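Local coordinates for AT-rich interactive domain-containing protein 4 (Arabidopsis thaliana, PDB 6LQF) that recognises both the H3K4me3 histone mark and DNA, and as an ISWI component regulates the floral transition, at residues V146-G149 against S150-E153; F168-Y171 against A172-D175; L120-E123 against Y124-D128. One frame throughout, in Å; residues are numbered along the deposited sequence.

Contact 1: V146-G149 against S150-E153. With ZN (zinc ion), chain F.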
loop_
_atom_site.group_PDB
_atom_site.type_symbol
_atom_site.label_atom_id
_atom_site.label_comp_id
_atom_site.label_asym_id
_atom_site.label_seq_id
_atom_site.Cartn_x
_atom_site.Cartn_y
_atom_site.Cartn_z
ATOM N N VAL A 146 -5.587 -5.524 -12.177
ATOM C CA VAL A 146 -6.509 -4.481 -11.759
ATOM C C VAL A 146 -7.435 -5.017 -10.652
ATOM O O VAL A 146 -7.792 -6.205 -10.628
ATOM C CB VAL A 146 -7.327 -3.911 -12.938
ATOM C CG1 VAL A 146 -8.163 -2.788 -12.458
ATOM C CG2 VAL A 146 -6.450 -3.350 -13.990
ATOM N N ASN A 147 -7.809 -4.130 -9.711
ATOM C CA ASN A 147 -8.674 -4.503 -8.602
ATOM C C ASN A 147 -10.122 -4.123 -8.985
ATOM O O ASN A 147 -10.381 -2.983 -9.429
ATOM C CB ASN A 147 -8.257 -3.799 -7.323
ATOM C CG ASN A 147 -9.095 -4.240 -6.122
ATOM O OD1 ASN A 147 -9.906 -3.466 -5.598
ATOM N ND2 ASN A 147 -8.917 -5.446 -5.691
ATOM N N CYS A 148 -11.041 -5.063 -8.833
ATOM C CA CYS A 148 -12.428 -4.739 -9.124
ATOM C C CYS A 148 -13.003 -3.758 -8.141
ATOM O O CYS A 148 -13.031 -4.037 -6.956
ATOM C CB CYS A 148 -13.221 -6.026 -9.125
ATOM S SG CYS A 148 -15.025 -5.752 -9.473
ATOM N N GLY A 149 -13.568 -2.673 -8.667
ATOM C CA GLY A 149 -14.180 -1.653 -7.812
ATOM C C GLY A 149 -15.471 -2.149 -7.148
ATOM O O GLY A 149 -15.939 -1.545 -6.175
ATOM N N SER A 150 -16.061 -3.224 -7.633
ATOM C CA SER A 150 -17.324 -3.692 -7.085
ATOM C C SER A 150 -17.120 -4.752 -5.983
ATOM O O SER A 150 -17.645 -4.626 -4.871
ATOM C CB SER A 150 -18.142 -4.253 -8.242
ATOM O OG SER A 150 -19.289 -4.920 -7.783
ATOM N N CYS A 151 -16.357 -5.799 -6.269
ATOM C CA CYS A 151 -16.200 -6.892 -5.316
ATOM C C CYS A 151 -14.874 -6.848 -4.555
ATOM O O CYS A 151 -14.725 -7.602 -3.603
ATOM C CB CYS A 151 -16.322 -8.260 -6.012
ATOM S SG CYS A 151 -15.011 -8.694 -7.193
ATOM N N GLY A 152 -13.921 -6.032 -5.017
ATOM C CA GLY A 152 -12.617 -5.886 -4.394
ATOM C C GLY A 152 -11.647 -7.044 -4.657
ATOM O O GLY A 152 -10.577 -7.068 -4.059
ATOM N N GLU A 153 -11.987 -7.993 -5.536
ATOM C CA GLU A 153 -11.050 -9.032 -5.884
ATOM C C GLU A 153 -10.116 -8.535 -6.982
ATOM O O GLU A 153 -10.335 -7.471 -7.582
ATOM C CB GLU A 153 -11.783 -10.285 -6.311
ATOM C CG GLU A 153 -12.521 -10.894 -5.159
ATOM C CD GLU A 153 -13.315 -12.112 -5.560
ATOM O OE1 GLU A 153 -13.311 -12.456 -6.759
ATOM O OE2 GLU A 153 -13.943 -12.729 -4.674
HETATM ZN ZN ZN F . -15.895 -7.919 -9.258
#
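The backbone closes on itself between C148 and E153: C148 N donates to E153 O at 2.8 Å, and G152 N donates to C148 O at 2.9 Å. The first bond is almost collinear with the E153 carbonyl. G152 makes the turn with a positive phi, a value that favours glycine. Two side chains from this loop grip the zinc ion. With chi1 at 180°, the C148 side chain swings its sulfur away from its own N-H and toward the loop, where SG binds zinc at 2.3 Å. C151 SG binds the same ion at 2.4 Å. Backbone N-H groups also point at the sulfurs. C148 SG accepts from S150 N at 3.3 Å and from C151 N at 3.5 Å, the latter nearly straight. E153 N donates to C151 SG. These bonds probably offset some of the thiolate charge. On the strand side, N147 reaches over the loop, and its ND2 donates to G152 O at 2.8 Å. ND2 comes from above the G152 carbonyl plane, while that oxygen lies close to the amide plane of N147. A leucine here would probably leave G152 O without this donor and set the loop less firmly against the strand. The backbone of N147 also hydrogen-bonds to the bound peptide. C181 and C184 complete the Cys4 site. A CxxCG loop with N-H...S bonds, set between antiparallel strands 145-147 and 154-156, is a zinc knuckle, here in the PHD finger.

Contact 2: F168-Y171 against A172-D175. With nucleotides of chain D.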
loop_
_atom_site.group_PDB
_atom_site.type_symbol
_atom_site.label_atom_id
_atom_site.label_comp_id
_atom_site.label_asym_id
_atom_site.label_seq_id
_atom_site.Cartn_x
_atom_site.Cartn_y
_atom_site.Cartn_z
ATOM N N PHE A 168 -4.090 -0.548 -20.125
ATOM C CA PHE A 168 -3.774 -0.726 -18.718
ATOM C C PHE A 168 -3.291 0.576 -18.086
ATOM O O PHE A 168 -3.648 0.883 -16.946
ATOM C CB PHE A 168 -2.722 -1.810 -18.527
ATOM C CG PHE A 168 -2.294 -1.963 -17.099
ATOM C CD1 PHE A 168 -3.148 -2.591 -16.197
ATOM C CD2 PHE A 168 -1.053 -1.514 -16.663
ATOM C CE1 PHE A 168 -2.800 -2.755 -14.857
ATOM C CE2 PHE A 168 -0.700 -1.617 -15.320
ATOM C CZ PHE A 168 -1.570 -2.278 -14.404
ATOM N N LYS A 169 -2.524 1.363 -18.832
ATOM C CA LYS A 169 -1.955 2.580 -18.271
ATOM C C LYS A 169 -3.066 3.573 -17.873
ATOM O O LYS A 169 -2.845 4.414 -16.976
ATOM C CB LYS A 169 -0.971 3.202 -19.278
ATOM C CG LYS A 169 -1.648 3.796 -20.497
ATOM C CD LYS A 169 -0.599 4.454 -21.381
ATOM C CE LYS A 169 -1.166 4.883 -22.718
ATOM N NZ LYS A 169 -0.048 5.180 -23.658
ATOM N N ASP A 170 -4.244 3.451 -18.492
ATOM C CA ASP A 170 -5.319 4.364 -18.138
ATOM C C ASP A 170 -6.090 3.935 -16.897
ATOM O O ASP A 170 -6.786 4.755 -16.320
ATOM C CB ASP A 170 -6.259 4.537 -19.318
ATOM C CG ASP A 170 -5.644 5.387 -20.404
ATOM O OD1 ASP A 170 -4.908 6.351 -20.080
ATOM O OD2 ASP A 170 -5.897 5.094 -21.580
ATOM N N TYR A 171 -5.910 2.693 -16.469
ATOM C CA TYR A 171 -6.372 2.232 -15.162
ATOM C C TYR A 171 -5.335 2.578 -14.089
ATOM O O TYR A 171 -5.718 2.941 -12.977
ATOM C CB TYR A 171 -6.595 0.721 -15.172
ATOM C CG TYR A 171 -7.730 0.343 -16.082
ATOM C CD1 TYR A 171 -9.034 0.359 -15.628
ATOM C CD2 TYR A 171 -7.486 0.016 -17.414
ATOM C CE1 TYR A 171 -10.107 0.036 -16.497
ATOM C CE2 TYR A 171 -8.542 -0.303 -18.257
ATOM C CZ TYR A 171 -9.841 -0.277 -17.786
ATOM O OH TYR A 171 -10.950 -0.574 -18.580
ATOM N N ALA A 172 -4.057 2.458 -14.446
ATOM C CA ALA A 172 -3.011 2.615 -13.447
ATOM C C ALA A 172 -2.652 4.059 -13.101
ATOM O O ALA A 172 -2.151 4.319 -11.978
ATOM C CB ALA A 172 -1.784 1.877 -13.922
ATOM N N LYS A 173 -2.858 4.990 -14.016
ATOM C CA LYS A 173 -2.557 6.391 -13.733
ATOM C C LYS A 173 -3.433 6.922 -12.586
ATOM O O LYS A 173 -4.531 6.377 -12.270
ATOM C CB LYS A 173 -2.771 7.267 -14.977
ATOM C CG LYS A 173 -4.233 7.354 -15.392
ATOM C CD LYS A 173 -4.379 8.078 -16.725
ATOM C CE LYS A 173 -5.877 8.219 -17.112
ATOM N NZ LYS A 173 -6.018 8.791 -18.497
ATOM N N THR A 174 -2.965 7.983 -11.939
ATOM C CA THR A 174 -3.746 8.525 -10.832
ATOM C C THR A 174 -5.184 8.886 -11.267
ATOM O O THR A 174 -5.422 9.412 -12.358
ATOM C CB THR A 174 -3.019 9.744 -10.236
ATOM O OG1 THR A 174 -3.649 10.143 -9.018
ATOM C CG2 THR A 174 -3.030 10.927 -11.167
ATOM N N ASP A 175 -6.125 8.519 -10.400
ATOM C CA ASP A 175 -7.563 8.721 -10.623
ATOM C C ASP A 175 -7.934 8.226 -11.995
ATOM O O ASP A 175 -8.616 8.905 -12.767
ATOM C CB ASP A 175 -7.932 10.177 -10.455
ATOM C CG ASP A 175 -9.424 10.356 -10.228
ATOM O OD1 ASP A 175 -10.110 9.344 -9.939
ATOM O OD2 ASP A 175 -9.887 11.501 -10.340
ATOM P P DA D 4 0.773 9.311 -12.581
ATOM O OP1 DA D 4 -0.131 8.345 -11.873
ATOM O OP2 DA D 4 0.686 10.762 -12.239
ATOM O "O5'" DA D 4 2.285 8.858 -12.266
ATOM C "C5'" DA D 4 2.663 7.504 -12.558
ATOM C "C4'" DA D 4 4.143 7.311 -12.381
ATOM O "O4'" DA D 4 4.842 8.124 -13.372
ATOM C "C3'" DA D 4 4.657 7.730 -10.994
ATOM O "O3'" DA D 4 5.635 6.782 -10.630
ATOM C "C2'" DA D 4 5.319 9.055 -11.313
ATOM C "C1'" DA D 4 5.915 8.748 -12.694
ATOM N N9 DA D 4 6.300 9.904 -13.459
ATOM C C8 DA D 4 5.626 11.071 -13.656
ATOM N N7 DA D 4 6.287 11.931 -14.433
ATOM C C5 DA D 4 7.443 11.263 -14.745
ATOM C C6 DA D 4 8.577 11.618 -15.534
ATOM N N6 DA D 4 8.725 12.814 -16.124
ATOM N N1 DA D 4 9.572 10.741 -15.609
ATOM C C2 DA D 4 9.443 9.544 -15.035
ATOM N N3 DA D 4 8.421 9.085 -14.296
ATOM C C4 DA D 4 7.451 10.004 -14.204
#
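D170 and K173 form a salt bridge across the end of a short helix, with D170 OD1 3.1 Å from K173 NZ. The two side chains cross obliquely. K173 starts off between its own N and carbonyl carbon (chi1 67°) and then runs fully extended, which carries its aliphatic part back along the last helical turn, with CB 3.5 Å from K169 O and CE 3.7 Å from D170 O. On D170 the carboxylate leans to the backbone N side (chi1 -73°), and this brings OD1 round to the lysine. The ammonium meets OD1 from above the carboxylate plane, 50° out of it. K169 and K173 also pack on phosphates of the bound DNA. The backbone beneath is helical up to A172: A172 N donates to F168 O, which also accepts from Y171 N, and K173 N donates to K169 O at 3.0 Å. K173 is the first residue to leave helical geometry. This helix of the PHD finger lies by the bound peptide, and its exit faces DNA. There T174 N donates to OP1 of DA4 of chain D at 2.9 Å, and K173 CA is 3.6 Å from the same oxygen. T174 OG1 hydrogen-bonds to G89 O, and A172 O accepts from N86 and Q90, so the exit is also held to the ARID part of the chain. On the peptide side, F168 CE2 touches A172 CB at 3.9 Å. The methyl comes obliquely to the ring. The Y171 ring has F168 O at its edge, in plane. It is buried, meets F157 and L177, and its OH hydrogen-bonds to G166 N. The backbone of Y171 hydrogen-bonds to the peptide.

Contact 3: L120-E123 against Y124-D128. With ZN (zinc ion), chain E.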
loop_
_atom_site.group_PDB
_atom_site.type_symbol
_atom_site.label_atom_id
_atom_site.label_comp_id
_atom_site.label_asym_id
_atom_site.label_seq_id
_atom_site.Cartn_x
_atom_site.Cartn_y
_atom_site.Cartn_z
ATOM N N LEU A 120 9.759 -1.664 6.237
ATOM C CA LEU A 120 10.099 -2.866 5.478
ATOM C C LEU A 120 10.347 -4.101 6.358
ATOM O O LEU A 120 9.793 -5.197 6.129
ATOM C CB LEU A 120 11.303 -2.569 4.615
ATOM C CG LEU A 120 11.662 -3.729 3.723
ATOM C CD1 LEU A 120 10.518 -4.198 2.824
ATOM C CD2 LEU A 120 12.821 -3.239 2.861
ATOM N N GLU A 121 11.161 -3.922 7.410
ATOM C CA GLU A 121 11.356 -5.019 8.348
ATOM C C GLU A 121 10.055 -5.419 9.020
ATOM O O GLU A 121 9.769 -6.588 9.219
ATOM C CB GLU A 121 12.391 -4.622 9.411
ATOM C CG GLU A 121 13.748 -4.411 8.762
ATOM C CD GLU A 121 14.839 -4.000 9.741
ATOM O OE1 GLU A 121 14.536 -3.664 10.920
ATOM O OE2 GLU A 121 16.012 -4.052 9.304
ATOM N N TYR A 122 9.263 -4.402 9.348
ATOM C CA TYR A 122 7.927 -4.683 9.920
ATOM C C TYR A 122 7.079 -5.529 8.993
ATOM O O TYR A 122 6.446 -6.492 9.425
ATOM C CB TYR A 122 7.222 -3.374 10.259
ATOM C CG TYR A 122 5.889 -3.549 10.984
ATOM C CD1 TYR A 122 4.687 -3.744 10.257
ATOM C CD2 TYR A 122 5.834 -3.483 12.375
ATOM C CE1 TYR A 122 3.507 -3.924 10.892
ATOM C CE2 TYR A 122 4.629 -3.636 13.052
ATOM C CZ TYR A 122 3.491 -3.864 12.305
ATOM O OH TYR A 122 2.294 -4.039 12.952
ATOM N N GLU A 123 7.086 -5.175 7.710
ATOM C CA GLU A 123 6.300 -5.956 6.723
ATOM C C GLU A 123 6.732 -7.431 6.738
ATOM O O GLU A 123 5.880 -8.324 6.781
ATOM C CB GLU A 123 6.489 -5.387 5.318
ATOM C CG GLU A 123 5.712 -6.198 4.242
ATOM C CD GLU A 123 6.242 -5.910 2.804
ATOM O OE1 GLU A 123 6.285 -4.732 2.375
ATOM O OE2 GLU A 123 6.624 -6.861 2.101
ATOM N N TYR A 124 8.051 -7.662 6.712
ATOM C CA TYR A 124 8.535 -9.046 6.703
ATOM C C TYR A 124 8.125 -9.810 7.989
ATOM O O TYR A 124 7.916 -11.025 7.978
ATOM C CB TYR A 124 10.051 -9.084 6.568
ATOM C CG TYR A 124 10.653 -8.507 5.282
ATOM C CD1 TYR A 124 9.911 -8.360 4.120
ATOM C CD2 TYR A 124 11.972 -8.045 5.281
ATOM C CE1 TYR A 124 10.507 -7.834 2.946
ATOM C CE2 TYR A 124 12.556 -7.518 4.145
ATOM C CZ TYR A 124 11.831 -7.404 2.985
ATOM O OH TYR A 124 12.492 -6.854 1.892
ATOM N N ALA A 125 8.042 -9.090 9.110
ATOM C CA ALA A 125 7.694 -9.760 10.376
ATOM C C ALA A 125 6.197 -9.893 10.646
ATOM O O ALA A 125 5.799 -10.352 11.724
ATOM C CB ALA A 125 8.332 -9.028 11.547
ATOM N N HIS A 126 5.358 -9.491 9.695
ATOM C CA HIS A 126 3.906 -9.620 9.874
ATOM C C HIS A 126 3.294 -10.354 8.692
ATOM O O HIS A 126 4.033 -10.773 7.791
ATOM C CB HIS A 126 3.274 -8.249 10.101
ATOM C CG HIS A 126 3.647 -7.670 11.418
ATOM N ND1 HIS A 126 4.868 -7.057 11.633
ATOM C CD2 HIS A 126 3.013 -7.693 12.617
ATOM C CE1 HIS A 126 4.957 -6.707 12.909
ATOM N NE2 HIS A 126 3.855 -7.094 13.525
ATOM N N ASP A 127 1.985 -10.574 8.737
ATOM C CA ASP A 127 1.327 -11.380 7.693
ATOM C C ASP A 127 0.225 -10.581 7.057
ATOM O O ASP A 127 -0.916 -11.045 6.928
ATOM C CB ASP A 127 0.796 -12.676 8.283
ATOM C CG ASP A 127 1.902 -13.547 8.820
ATOM O OD1 ASP A 127 2.830 -13.883 8.043
ATOM O OD2 ASP A 127 1.859 -13.860 10.031
ATOM N N ASP A 128 0.575 -9.381 6.619
ATOM C CA ASP A 128 -0.392 -8.446 6.115
ATOM C C ASP A 128 -0.418 -8.322 4.601
ATOM O O ASP A 128 -1.261 -7.582 4.068
ATOM C CB ASP A 128 -0.112 -7.074 6.700
ATOM C CG ASP A 128 -0.098 -7.086 8.215
ATOM O OD1 ASP A 128 -0.942 -7.787 8.817
ATOM O OD2 ASP A 128 0.715 -6.359 8.786
HETATM ZN ZN ZN E . 3.446 -6.850 15.508
HETATM O O HOH W 1 3.162 -7.827 6.472
#
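The Y122 ring swings away from its own N-H (chi1 -174°) and the H126 ring away from its own carbonyl (chi1 -69°), and these two choices lay one ring over the other. The pair is an offset stack, with centroids 3.7 Å apart and planes 19° from parallel. H126 CE1 sits over the tyrosine face near its rim, 3.1 Å from Y122 CE2. The imidazole is fixed at both nitrogens. ND1 donates to Y122 O at 2.8 Å, nearly in the ring plane, and NE2 binds zinc at 2.0 Å. The carbonyl thus probably sets the ring's rotation for the metal. H14, C16 and D32 complete this zinc site. The site joins the end of helix 120-124, in the ARID part of the chain, to D32 of helix 26-39 and to H14 and C16 near the start of the modelled chain. Y122 OH hydrogen-bonds to D32 OD2, so the stacked tyrosine also acts as a second-shell group to another ligand. Past the last helical turn H126 N donates to E123 O from above the carbonyl plane. A water donates to that same oxygen and accepts from D128 N. Further up, Y124 lies across L120. L120 CD1 is 3.5 Å from Y124 CZ, while L120 O lies over a face of the same ring, 3.5 Å from CG. E123 is buried, and its OE1 hydrogen-bonds to Y115 OH.

How the contacts relate
Along the chain the order is contact 3, contact 1, contact 2. Contact 3 lies at helix 120-124 and the loop after it, in the ARID part; the other two lie in the PHD finger. Contacts 1 and 2 have centres 14 Å apart and touch: V146 CG2 is 3.8 Å from F168 CE1. The hairpin strand 145-147 packs on helix 168-172, and both reach the bound peptide. Contact 3 is remote, with centres about 24 Å from contact 1 and 28 Å from contact 2. Contacts 1 and 3 hold ligands of different zinc ions, so each domain has its own metal-held part. Contact 2 meets DNA, peptide and ARID residues, consistent with joint recognition by the cassette.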